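Cystathionine beta-lyase family protein, YNBB B.subtilis ortholog (Clostridium acetobutylicum, PDB 3HVY) probably acts as a pyridoxal-phosphate-dependent lyase on sulfur-containing amino acids, related to methionine gamma-lyase, and may take part in aluminium resistance. Local coordinates at residues D128-H131 and D132-G135. Residues are numbered along the deposited sequence; the frame is centred on the assembly and turned at random.
Sequences DTLH and DIIG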
ATOM      1  N   ASP D 128      -1.735   7.898  32.386  1.00 46.69           N
ATOM      2  CA  ASP D 128      -0.751   6.852  32.787  1.00 47.41           C
ATOM      3  C   ASP D 128       0.401   6.665  31.825  1.00 41.66           C
ATOM      4  O   ASP D 128       1.527   6.504  32.225  1.00 37.94           O
ATOM      5  CB  ASP D 128      -1.467   5.500  32.927  1.00 50.67           C
ATOM      6  CG  ASP D 128      -2.453   5.471  34.101  1.00 62.00           C
ATOM      7  OD1 ASP D 128      -2.174   6.122  35.146  1.00 69.08           O
ATOM      8  OD2 ASP D 128      -3.499   4.779  33.968  1.00 80.66           O
ATOM      9  N   THR D 129       0.103   6.741  30.546  1.00 44.67           N
ATOM     10  CA  THR D 129       1.111   6.569  29.526  1.00 46.09           C
ATOM     11  C   THR D 129       2.166   7.658  29.507  1.00 42.81           C
ATOM     12  O   THR D 129       3.220   7.451  28.919  1.00 45.93           O
ATOM     13  CB  THR D 129       0.446   6.469  28.145  1.00 50.69           C
ATOM     14  OG1 THR D 129      -0.300   7.675  27.876  1.00 60.15           O
ATOM     15  CG2 THR D 129      -0.494   5.274  28.132  1.00 48.35           C
ATOM     16  N   LEU D 130       1.929   8.790  30.167  1.00 40.10           N
ATOM     17  CA  LEU D 130       2.946   9.840  30.248  1.00 39.31           C
ATOM     18  C   LEU D 130       3.906   9.689  31.372  1.00 37.08           C
ATOM     19  O   LEU D 130       4.851  10.444  31.464  1.00 39.36           O
ATOM     20  CB  LEU D 130       2.315  11.212  30.466  1.00 41.35           C
ATOM     21  CG  LEU D 130       1.728  11.917  29.279  1.00 48.87           C
ATOM     22  CD1 LEU D 130       1.813  13.391  29.654  1.00 44.85           C
ATOM     23  CD2 LEU D 130       2.527  11.599  28.052  1.00 45.84           C
ATOM     24  N   HIS D 131       3.659   8.749  32.258  1.00 36.43           N
ATOM     25  CA  HIS D 131       4.442   8.663  33.474  1.00 37.39           C
ATOM     26  C   HIS D 131       5.886   8.351  33.217  1.00 34.89           C
ATOM     27  O   HIS D 131       6.771   8.890  33.889  1.00 36.13           O
ATOM     28  CB  HIS D 131       3.776   7.713  34.449  1.00 41.46           C
ATOM     29  CG  HIS D 131       2.446   8.217  34.944  1.00 41.12           C
ATOM     30  ND1 HIS D 131       1.893   7.807  36.133  1.00 46.44           N
ATOM     31  CD2 HIS D 131       1.587   9.133  34.425  1.00 54.22           C
ATOM     32  CE1 HIS D 131       0.729   8.414  36.306  1.00 51.42           C
ATOM     33  NE2 HIS D 131       0.531   9.245  35.298  1.00 48.13           N
ATOM     34  N   ASP D 132       6.143   7.519  32.223  1.00 34.76           N
ATOM     35  CA  ASP D 132       7.545   7.214  31.847  1.00 34.44           C
ATOM     36  C   ASP D 132       8.210   8.344  31.063  1.00 31.68           C
ATOM     37  O   ASP D 132       9.429   8.523  31.189  1.00 33.00           O
ATOM     38  CB  ASP D 132       7.637   5.898  31.076  1.00 36.57           C
ATOM     39  CG  ASP D 132       7.557   4.646  32.000  1.00 40.19           C
ATOM     40  OD1 ASP D 132       7.850   4.731  33.212  1.00 47.77           O
ATOM     41  OD2 ASP D 132       7.248   3.563  31.489  1.00 43.35           O
ATOM     42  N   ILE D 133       7.423   9.089  30.261  1.00 30.62           N
ATOM     43  CA  ILE D 133       7.933  10.318  29.570  1.00 31.64           C
ATOM     44  C   ILE D 133       8.506  11.305  30.607  1.00 30.86           C
ATOM     45  O   ILE D 133       9.634  11.744  30.505  1.00 33.29           O
ATOM     46  CB  ILE D 133       6.872  10.976  28.674  1.00 32.49           C
ATOM     47  CG1 ILE D 133       6.706  10.138  27.407  1.00 31.75           C
ATOM     48  CG2 ILE D 133       7.257  12.461  28.275  1.00 33.75           C
ATOM     49  CD1 ILE D 133       5.443  10.376  26.621  1.00 40.66           C
ATOM     50  N   ILE D 134       7.738  11.562  31.654  1.00 31.30           N
ATOM     51  CA  ILE D 134       8.127  12.449  32.755  1.00 31.07           C
ATOM     52  C   ILE D 134       9.282  11.842  33.593  1.00 31.85           C
ATOM     53  O   ILE D 134      10.245  12.531  33.944  1.00 32.12           O
ATOM     54  CB  ILE D 134       6.895  12.763  33.641  1.00 29.07           C
ATOM     55  CG1 ILE D 134       5.905  13.585  32.811  1.00 29.50           C
ATOM     56  CG2 ILE D 134       7.343  13.455  34.929  1.00 31.33           C
ATOM     57  CD1 ILE D 134       4.448  13.470  33.178  1.00 34.51           C
ATOM     58  N   GLY D 135       9.175  10.554  33.890  1.00 33.89           N
ATOM     59  CA  GLY D 135      10.181   9.833  34.686  1.00 35.73           C
ATOM     60  C   GLY D 135       9.731   9.742  36.126  1.00 38.72           C
ATOM     61  O   GLY D 135      10.401  10.210  37.036  1.00 42.16           O
TER
HETATM   62  O   HOH W   1       4.246   5.599  31.409  1.00 37.81           O
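Leu130 and Ile133 bring their methyl ends together: CD2 of Leu130 lies 3.5 Å from CD1 of Ile133, a tight, oblique crossing. Ile134 packs at the base of Leu130: CG1 beside the backbone N (chi1 -66°) and an extended second torsion carry CD1 over Leu130 O and to 4.1 Å from Leu130 CB. Branched apolar residues suit this buried side, where Leu130 meets Ile105 and Ile133 meets Leu109 of helix 101-111.

After His131 N to Asp128 O (3.1 Å), two backbone bonds join 128-131 to 132-135. Ile134 N reaches Leu130 O at 3.1 Å, almost straight (169°), and Gly135 N meets His131 O at 2.9 Å, tilted from the carbonyl plane. At the start of the helical turn a water donates to Asp128 O (3.0 Å) and accepts from Asp132 N (2.8 Å).

His131 NE2 hydrogen-bonds to Pro126 O, and Asp128 CA lies against one ring face, near its rim; Asp132 forms a salt bridge with Lys140. Gly135 (phi 98°) takes a shape that would jam a CB against the preceding carbonyl oxygen; it is the C-prime residue of a Schellman motif closing helix 131-134, with Met136 N set against His131 O and Gly135 N against Asp132 O.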